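Local coordinates for uncharacterized protein (Parabacteroides merdae, PDB 4R7F), which is of unknown function but combines immunoglobulin-like beta-sandwich domains, one of them related to the first domain of type 9 secretion system plug proteins, at residues A[13-18]-A[336-341]; A[140-145]-A[170-175]; A[240-243]-A[248-251]. All coordinates share one frame; numbering follows the deposited sequence.

Contact 1. Residues A[13-18]-A[336-341]; sequences QIKTLQ and AVLLKQ
Lys-340 reaches across from its strand and passes Thr-16, the two side chains meeting at about a right angle. Starting at the root, Lys-340 CB lies 3.8 Å from Thr-16 OG1. CG stands anti to the backbone N (chi1 -165°), and the chain beyond it is extended. Lys-340 CD lies 4.2 Å from Thr-16 CG2, a loose approach, while the side chain also touches Tyr-290 and Ile-276. At the tip, NZ forms a salt bridge with Asp-44 and a hydrogen bond to the backbone O of Asp-285. The lysine thereby ties strand 332-340 to strand 39-46, the sheet neighbour of strand 14-21. The contact thus joins two sheets: the four-stranded antiparallel sheet of the plug-protein-like first domain, with 14-21 at its border, and the mixed sheet containing 332-340. Thr-16 has a positive phi (62°), which breaks the strand's alternation, and Lys-15 and Thr-16 both direct CB toward 336-341. A water bridges the segments, 2.6 Å from Thr-16 OG1 and accepting from Lys-340 N at 2.8 Å; the same hydroxyl is also hydrogen-bonded to Tyr-290 OH. Farther along, contact is apolar and loose, with Lys-15 CE 4.3 Å from Leu-338 CD2.

Contact 2. Residues A[140-145]-A[170-175]; sequences PVVNIS and KNFPIT. With GOL (glycerol), chain B.
The O1 hydroxyl of a bound glycerol, probably from the crystallisation liquor, is held by both segments: it donates to Val-141 O at 2.9 Å and accepts from Asn-171 N at 3.2 Å. The second bond is bent, with 138° at the hydrogen. Through O1 the glycerol bridges two backbones that share no direct hydrogen bond. Beside this polar bridge the protein meets itself through Phe-172. With chi1 at -165° the ring swings to the side opposite the backbone N and lies under Val-141 CG2. Val-141 CG2 sits over one face of the Phe-172 ring, 3.5 Å from its centroid and 15° off the normal, a CH-pi contact; the methyl is offset toward the rim on the CG-CD1 side. At the root of the aromatic side chain, Phe-172 CB lies 3.4 Å from Val-141 O and 3.9 Å from Val-142 CG1. The arrangement joins the lead-in to strand 143-149, a border strand of an antiparallel sheet, to the loop between strand 160-168 and helix 177-180. Tyr-380 meets the phenyl ring edge-to-face, and a serine in place of Phe-172 would probably leave Val-141 CG2 and Tyr-380 without their aromatic partner and open a gap between strand lead-in and loop. On the polar flank, Lys-170 NZ donates to Asn-171 OD1 from above the carbonyl plane, while Lys-170 N is bonded to Tyr-212 OH of the second subunit.

Contact 3. Residues A[240-243]-A[248-251]; sequences ENIS and YYNV
Ser-243 and Asn-250 form an antiparallel hydrogen-bonded pair in the hairpin of strands 239-245 and 248-253, whose segment axes run 4.8 Å apart at 174°. Asn-250 N donates to Ser-243 O over 2.8 Å, nearly along the C=O axis. In return, Ser-243 N gives its hydrogen to Asn-250 O at 3.1 Å, in the carbonyl plane. That carbonyl has further partners. A water donates to Asn-250 O at 2.9 Å while also hydrogen-bonding Ser-243 OG, and Ile-242 CA lies 3.3 Å from Asn-250 O in a CA-H...O contact. Ser-243 O likewise receives the CA-H of Tyr-249. The Asn-250 side-chain amide uses OD1 for His-294 NE2 on the neighbouring strand, whereas ND2 makes a weak bond to Tyr-248 O within its own strand. Ile-242 and Val-251 form the adjacent non-hydrogen-bonded pair on the other face, where Ile-242 CG1 lies 4.3 Å from Val-251 CG2. Ile-242 CG2 also approaches Tyr-249 CD1 obliquely at 4.1 Å. Beyond that pair comes a classic beta bulge, with Glu-240 and Asn-241 set together against Glu-252. Across these residues the two backbone bonds probably set the register, with polar side chains and water on the Ser-243 face and apolar contact around Ile-242.

Contacts 1 and 3 are neighbours, their centres 16 Å apart, and both reach one mixed sheet: strands 248-253 and 332-340 flank strand 290-298 on its two sides. They touch directly where Leu-338 CD1 packs 3.7 Å from Tyr-248 CE1. Contact 2 lies across the chain's centre from both, with its centre 41 Å from that of contact 1 and 53 Å from that of contact 3; its nearest atoms remain about 22 Å and 40 Å away from them. Along the chain, contact 1 closes a long loop containing contacts 2 and 3 in series. The magnesium ligands Glu-223, Asp-269, Asp-271 and Gln-371 belong to none of the six segments.

Contact 1. Residues A[13-18]-A[336-341]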
loop_
_atom_site.group_PDB
_atom_site.type_symbol
_atom_site.label_atom_id
_atom_site.label_comp_id
_atom_site.label_asym_id
_atom_site.label_seq_id
_atom_site.Cartn_x
_atom_site.Cartn_y
_atom_site.Cartn_z
ATOM N N GLN A 13 -22.551 -18.727 -21.349
ATOM C CA GLN A 13 -23.013 -17.400 -21.824
ATOM C C GLN A 13 -22.664 -16.251 -20.841
ATOM O O GLN A 13 -22.825 -15.093 -21.183
ATOM C CB GLN A 13 -24.518 -17.375 -22.184
ATOM C CG GLN A 13 -24.967 -18.196 -23.412
ATOM C CD GLN A 13 -24.340 -17.814 -24.762
ATOM O OE1 GLN A 13 -23.115 -17.787 -24.927
ATOM N NE2 GLN A 13 -25.193 -17.605 -25.757
ATOM N N ILE A 14 -22.114 -16.555 -19.669
ATOM C CA ILE A 14 -21.762 -15.549 -18.661
ATOM C C ILE A 14 -20.242 -15.312 -18.686
ATOM O O ILE A 14 -19.455 -16.254 -18.642
ATOM C CB ILE A 14 -22.223 -16.066 -17.247
ATOM C CG1 ILE A 14 -23.749 -16.231 -17.192
ATOM C CG2 ILE A 14 -21.721 -15.207 -16.092
ATOM C CD1 ILE A 14 -24.517 -14.961 -17.471
ATOM N N LYS A 15 -19.805 -14.062 -18.729
ATOM C CA LYS A 15 -18.366 -13.781 -18.747
ATOM C C LYS A 15 -18.075 -12.610 -17.862
ATOM O O LYS A 15 -18.966 -11.793 -17.578
ATOM C CB LYS A 15 -17.888 -13.446 -20.147
ATOM C CG LYS A 15 -18.102 -14.534 -21.177
ATOM C CD LYS A 15 -17.177 -15.713 -20.946
ATOM C CE LYS A 15 -17.263 -16.683 -22.121
ATOM N NZ LYS A 15 -17.147 -18.127 -21.745
ATOM N N THR A 16 -16.827 -12.557 -17.404
ATOM C CA THR A 16 -16.243 -11.371 -16.767
ATOM C C THR A 16 -17.003 -11.042 -15.510
ATOM O O THR A 16 -17.366 -9.883 -15.235
ATOM C CB THR A 16 -16.192 -10.194 -17.773
ATOM O OG1 THR A 16 -15.649 -10.681 -19.012
ATOM C CG2 THR A 16 -15.339 -9.074 -17.262
ATOM N N LEU A 17 -17.267 -12.094 -14.748
ATOM C CA LEU A 17 -17.834 -11.936 -13.420
ATOM C C LEU A 17 -16.820 -11.254 -12.508
ATOM O O LEU A 17 -15.728 -11.756 -12.326
ATOM C CB LEU A 17 -18.201 -13.273 -12.833
ATOM C CG LEU A 17 -18.746 -13.248 -11.416
ATOM C CD1 LEU A 17 -20.087 -12.540 -11.363
ATOM C CD2 LEU A 17 -18.892 -14.680 -10.930
ATOM N N GLN A 18 -17.211 -10.112 -11.957
ATOM C CA GLN A 18 -16.435 -9.383 -10.978
ATOM C C GLN A 18 -17.246 -9.177 -9.712
ATOM O O GLN A 18 -18.433 -8.846 -9.766
ATOM C CB GLN A 18 -16.064 -8.003 -11.513
ATOM C CG GLN A 18 -15.250 -8.035 -12.788
ATOM C CD GLN A 18 -14.914 -6.642 -13.312
ATOM O OE1 GLN A 18 -15.585 -6.101 -14.214
ATOM N NE2 GLN A 18 -13.874 -6.067 -12.763
ATOM N N ALA A 336 -6.748 -21.171 -25.369
ATOM C CA ALA A 336 -7.515 -20.073 -25.988
ATOM C C ALA A 336 -8.605 -19.718 -25.030
ATOM O O ALA A 336 -9.318 -20.602 -24.579
ATOM C CB ALA A 336 -8.147 -20.525 -27.298
ATOM N N VAL A 337 -8.746 -18.436 -24.716
ATOM C CA VAL A 337 -9.772 -17.984 -23.784
ATOM C C VAL A 337 -10.439 -16.732 -24.346
ATOM O O VAL A 337 -9.771 -15.770 -24.712
ATOM C CB VAL A 337 -9.110 -17.597 -22.438
ATOM C CG1 VAL A 337 -10.170 -17.240 -21.406
ATOM C CG2 VAL A 337 -8.227 -18.727 -21.974
ATOM N N LEU A 338 -11.755 -16.716 -24.369
ATOM C CA LEU A 338 -12.469 -15.518 -24.755
ATOM C C LEU A 338 -12.548 -14.565 -23.553
ATOM O O LEU A 338 -13.170 -14.862 -22.542
ATOM C CB LEU A 338 -13.867 -15.874 -25.244
ATOM C CG LEU A 338 -14.682 -14.745 -25.886
ATOM C CD1 LEU A 338 -14.212 -14.488 -27.311
ATOM C CD2 LEU A 338 -16.170 -15.059 -25.895
ATOM N N LEU A 339 -11.937 -13.406 -23.738
ATOM C CA LEU A 339 -11.729 -12.388 -22.733
ATOM C C LEU A 339 -12.128 -11.004 -23.269
ATOM O O LEU A 339 -11.911 -10.660 -24.457
ATOM C CB LEU A 339 -10.241 -12.347 -22.324
ATOM C CG LEU A 339 -9.739 -13.581 -21.556
ATOM C CD1 LEU A 339 -8.244 -13.524 -21.328
ATOM C CD2 LEU A 339 -10.452 -13.706 -20.226
ATOM N N LYS A 340 -12.717 -10.229 -22.370
ATOM C CA LYS A 340 -13.027 -8.824 -22.599
ATOM C C LYS A 340 -11.763 -8.000 -22.498
ATOM O O LYS A 340 -10.921 -8.204 -21.612
ATOM C CB LYS A 340 -14.043 -8.362 -21.570
ATOM C CG LYS A 340 -14.740 -7.052 -21.860
ATOM C CD LYS A 340 -15.719 -6.721 -20.726
ATOM C CE LYS A 340 -16.723 -5.657 -21.131
ATOM N NZ LYS A 340 -17.977 -5.745 -20.341
ATOM N N GLN A 341 -11.635 -7.062 -23.415
ATOM C CA GLN A 341 -10.477 -6.190 -23.486
ATOM C C GLN A 341 -10.139 -5.495 -22.170
ATOM O O GLN A 341 -11.038 -5.020 -21.467
ATOM C CB GLN A 341 -10.714 -5.101 -24.516
ATOM C CG GLN A 341 -10.784 -5.561 -25.935
ATOM C CD GLN A 341 -11.080 -4.382 -26.832
ATOM O OE1 GLN A 341 -12.228 -3.932 -26.919
ATOM N NE2 GLN A 341 -10.043 -3.857 -27.473
HETATM O O HOH W 1 -13.235 -11.304 -19.822
#

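Contact 2. Residues A[140-145]-A[170-175]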
loop_
_atom_site.group_PDB
_atom_site.type_symbol
_atom_site.label_atom_id
_atom_site.label_comp_id
_atom_site.label_asym_id
_atom_site.label_seq_id
_atom_site.Cartn_x
_atom_site.Cartn_y
_atom_site.Cartn_z
ATOM N N PRO A 140 -17.039 -5.187 12.576
ATOM C CA PRO A 140 -15.653 -5.124 13.005
ATOM C C PRO A 140 -15.484 -4.748 14.473
ATOM O O PRO A 140 -15.154 -3.630 14.804
ATOM C CB PRO A 140 -15.068 -4.039 12.092
ATOM C CG PRO A 140 -16.232 -3.126 11.852
ATOM C CD PRO A 140 -17.415 -4.051 11.709
ATOM N N VAL A 141 -15.609 -5.730 15.335
ATOM C CA VAL A 141 -15.496 -5.520 16.766
ATOM C C VAL A 141 -14.127 -5.888 17.353
ATOM O O VAL A 141 -13.900 -5.692 18.533
ATOM C CB VAL A 141 -16.627 -6.260 17.511
ATOM C CG1 VAL A 141 -17.965 -5.627 17.153
ATOM C CG2 VAL A 141 -16.606 -7.766 17.211
ATOM N N VAL A 142 -13.234 -6.445 16.538
ATOM C CA VAL A 142 -11.876 -6.624 16.959
ATOM C C VAL A 142 -10.947 -6.024 15.883
ATOM O O VAL A 142 -11.334 -5.859 14.729
ATOM C CB VAL A 142 -11.549 -8.110 17.198
ATOM C CG1 VAL A 142 -12.520 -8.731 18.182
ATOM C CG2 VAL A 142 -11.550 -8.885 15.887
ATOM N N ASN A 143 -9.730 -5.699 16.284
ATOM C CA ASN A 143 -8.715 -5.084 15.435
ATOM C C ASN A 143 -7.650 -6.163 15.230
ATOM O O ASN A 143 -7.379 -6.949 16.148
ATOM C CB ASN A 143 -8.214 -3.771 16.122
ATOM C CG ASN A 143 -6.780 -3.399 15.791
ATOM O OD1 ASN A 143 -5.855 -3.881 16.438
ATOM N ND2 ASN A 143 -6.587 -2.498 14.827
ATOM N N ILE A 144 -7.068 -6.241 14.039
ATOM C CA ILE A 144 -6.051 -7.233 13.760
ATOM C C ILE A 144 -4.765 -6.531 13.393
ATOM O O ILE A 144 -4.739 -5.772 12.421
ATOM C CB ILE A 144 -6.485 -8.142 12.599
ATOM C CG1 ILE A 144 -7.807 -8.862 12.904
ATOM C CG2 ILE A 144 -5.398 -9.164 12.304
ATOM C CD1 ILE A 144 -8.382 -9.628 11.705
ATOM N N SER A 145 -3.710 -6.744 14.176
ATOM C CA SER A 145 -2.365 -6.247 13.855
ATOM C C SER A 145 -1.581 -7.369 13.209
ATOM O O SER A 145 -1.477 -8.423 13.798
ATOM C CB SER A 145 -1.632 -5.783 15.116
ATOM O OG SER A 145 -2.293 -4.690 15.710
ATOM N N LYS A 170 -9.870 -5.994 23.338
ATOM C CA LYS A 170 -10.203 -5.340 24.602
ATOM C C LYS A 170 -11.704 -5.004 24.684
ATOM O O LYS A 170 -12.315 -5.161 25.731
ATOM C CB LYS A 170 -9.368 -4.058 24.795
ATOM C CG LYS A 170 -9.696 -3.336 26.105
ATOM C CD LYS A 170 -8.748 -2.186 26.472
ATOM C CE LYS A 170 -8.778 -1.038 25.461
ATOM N NZ LYS A 170 -10.089 -0.376 25.160
ATOM N N ASN A 171 -12.273 -4.547 23.572
ATOM C CA ASN A 171 -13.661 -4.178 23.512
ATOM C C ASN A 171 -14.574 -5.281 23.002
ATOM O O ASN A 171 -15.748 -5.047 22.823
ATOM C CB ASN A 171 -13.821 -2.905 22.680
ATOM C CG ASN A 171 -13.144 -1.702 23.332
ATOM O OD1 ASN A 171 -12.914 -1.701 24.537
ATOM N ND2 ASN A 171 -12.815 -0.682 22.540
ATOM N N PHE A 172 -14.053 -6.494 22.812
ATOM C CA PHE A 172 -14.920 -7.628 22.484
ATOM C C PHE A 172 -14.347 -8.887 23.125
ATOM O O PHE A 172 -13.827 -9.753 22.442
ATOM C CB PHE A 172 -15.086 -7.780 20.967
ATOM C CG PHE A 172 -16.218 -8.680 20.569
ATOM C CD1 PHE A 172 -17.527 -8.206 20.558
ATOM C CD2 PHE A 172 -15.983 -10.021 20.233
ATOM C CE1 PHE A 172 -18.580 -9.037 20.205
ATOM C CE2 PHE A 172 -17.036 -10.848 19.876
ATOM C CZ PHE A 172 -18.333 -10.362 19.865
ATOM N N PRO A 173 -14.412 -8.966 24.462
ATOM C CA PRO A 173 -13.738 -10.062 25.134
ATOM C C PRO A 173 -14.303 -11.384 24.664
ATOM O O PRO A 173 -15.491 -11.463 24.349
ATOM C CB PRO A 173 -14.037 -9.800 26.608
ATOM C CG PRO A 173 -14.244 -8.311 26.689
ATOM C CD PRO A 173 -14.996 -8.017 25.428
ATOM N N ILE A 174 -13.423 -12.371 24.518
ATOM C CA ILE A 174 -13.806 -13.730 24.116
ATOM C C ILE A 174 -13.158 -14.723 25.074
ATOM O O ILE A 174 -11.933 -14.843 25.124
ATOM C CB ILE A 174 -13.340 -14.049 22.686
ATOM C CG1 ILE A 174 -14.037 -13.156 21.679
ATOM C CG2 ILE A 174 -13.637 -15.486 22.323
ATOM C CD1 ILE A 174 -13.247 -13.004 20.396
ATOM N N THR A 175 -13.976 -15.424 25.846
ATOM C CA THR A 175 -13.462 -16.285 26.908
ATOM C C THR A 175 -12.567 -17.431 26.411
ATOM O O THR A 175 -11.481 -17.594 26.934
ATOM C CB THR A 175 -14.596 -16.841 27.774
ATOM O OG1 THR A 175 -15.505 -15.777 28.098
ATOM C CG2 THR A 175 -14.038 -17.423 29.043
HETATM C C1 GOL B . -11.636 -3.827 19.577
HETATM O O1 GOL B . -11.851 -4.991 20.451
HETATM C C2 GOL B . -10.797 -2.728 20.252
HETATM O O2 GOL B . -9.691 -3.381 20.838
HETATM C C3 GOL B . -10.233 -1.617 19.351
HETATM O O3 GOL B . -9.905 -0.449 20.142
#

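Contact 3. Residues A[240-243]-A[248-251]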
loop_
_atom_site.group_PDB
_atom_site.type_symbol
_atom_site.label_atom_id
_atom_site.label_comp_id
_atom_site.label_asym_id
_atom_site.label_seq_id
_atom_site.Cartn_x
_atom_site.Cartn_y
_atom_site.Cartn_z
ATOM N N GLU A 240 1.984 -10.357 -29.200
ATOM C CA GLU A 240 2.874 -10.626 -30.342
ATOM C C GLU A 240 2.185 -10.194 -31.639
ATOM O O GLU A 240 2.830 -9.732 -32.558
ATOM C CB GLU A 240 3.219 -12.122 -30.376
ATOM C CG GLU A 240 4.209 -12.588 -31.435
ATOM C CD GLU A 240 5.625 -12.052 -31.222
ATOM O OE1 GLU A 240 6.143 -12.109 -30.080
ATOM O OE2 GLU A 240 6.238 -11.582 -32.215
ATOM N N ASN A 241 0.865 -10.331 -31.692
ATOM C CA ASN A 241 0.112 -10.026 -32.885
ATOM C C ASN A 241 -1.371 -10.175 -32.620
ATOM O O ASN A 241 -1.803 -10.979 -31.792
ATOM C CB ASN A 241 0.518 -10.960 -34.036
ATOM C CG ASN A 241 -0.105 -10.558 -35.374
ATOM O OD1 ASN A 241 -0.051 -9.396 -35.804
ATOM N ND2 ASN A 241 -0.726 -11.527 -36.027
ATOM N N ILE A 242 -2.145 -9.367 -33.319
ATOM C CA ILE A 242 -3.599 -9.455 -33.326
ATOM C C ILE A 242 -4.054 -9.648 -34.765
ATOM O O ILE A 242 -3.479 -9.057 -35.677
ATOM C CB ILE A 242 -4.217 -8.168 -32.791
ATOM C CG1 ILE A 242 -3.929 -8.030 -31.304
ATOM C CG2 ILE A 242 -5.700 -8.176 -33.053
ATOM C CD1 ILE A 242 -4.037 -6.624 -30.762
ATOM N N SER A 243 -5.050 -10.506 -34.958
ATOM C CA SER A 243 -5.503 -10.911 -36.279
ATOM C C SER A 243 -7.017 -11.153 -36.203
ATOM O O SER A 243 -7.571 -11.242 -35.110
ATOM C CB SER A 243 -4.754 -12.170 -36.730
ATOM O OG SER A 243 -5.105 -13.255 -35.884
ATOM N N TYR A 248 -14.234 -13.338 -34.675
ATOM C CA TYR A 248 -13.456 -12.814 -33.529
ATOM C C TYR A 248 -12.087 -12.304 -33.902
ATOM O O TYR A 248 -11.383 -12.863 -34.769
ATOM C CB TYR A 248 -13.196 -13.916 -32.495
ATOM C CG TYR A 248 -14.402 -14.562 -31.816
ATOM C CD1 TYR A 248 -15.276 -13.822 -31.012
ATOM C CD2 TYR A 248 -14.622 -15.932 -31.928
ATOM C CE1 TYR A 248 -16.351 -14.437 -30.359
ATOM C CE2 TYR A 248 -15.690 -16.547 -31.283
ATOM C CZ TYR A 248 -16.555 -15.805 -30.507
ATOM O OH TYR A 248 -17.608 -16.453 -29.897
ATOM N N TYR A 249 -11.678 -11.256 -33.212
ATOM C CA TYR A 249 -10.250 -10.921 -33.175
ATOM C C TYR A 249 -9.539 -11.899 -32.260
ATOM O O TYR A 249 -10.108 -12.353 -31.281
ATOM C CB TYR A 249 -10.022 -9.501 -32.666
ATOM C CG TYR A 249 -10.381 -8.483 -33.687
ATOM C CD1 TYR A 249 -9.468 -8.109 -34.662
ATOM C CD2 TYR A 249 -11.640 -7.896 -33.696
ATOM C CE1 TYR A 249 -9.795 -7.173 -35.615
ATOM C CE2 TYR A 249 -11.973 -6.950 -34.648
ATOM C CZ TYR A 249 -11.051 -6.599 -35.610
ATOM O OH TYR A 249 -11.375 -5.648 -36.567
ATOM N N ASN A 250 -8.304 -12.218 -32.607
ATOM C CA ASN A 250 -7.489 -13.181 -31.897
ATOM C C ASN A 250 -6.217 -12.496 -31.455
ATOM O O ASN A 250 -5.470 -11.945 -32.269
ATOM C CB ASN A 250 -7.116 -14.371 -32.794
ATOM C CG ASN A 250 -8.243 -15.395 -32.919
ATOM O OD1 ASN A 250 -8.168 -16.471 -32.352
ATOM N ND2 ASN A 250 -9.292 -15.058 -33.671
ATOM N N VAL A 251 -5.976 -12.544 -30.161
ATOM C CA VAL A 251 -4.756 -12.025 -29.593
ATOM C C VAL A 251 -3.730 -13.109 -29.306
ATOM O O VAL A 251 -3.922 -13.905 -28.391
ATOM C CB VAL A 251 -5.041 -11.315 -28.288
ATOM C CG1 VAL A 251 -3.758 -10.648 -27.790
ATOM C CG2 VAL A 251 -6.185 -10.324 -28.475
HETATM O O HOH W 2 -3.322 -13.453 -33.591
#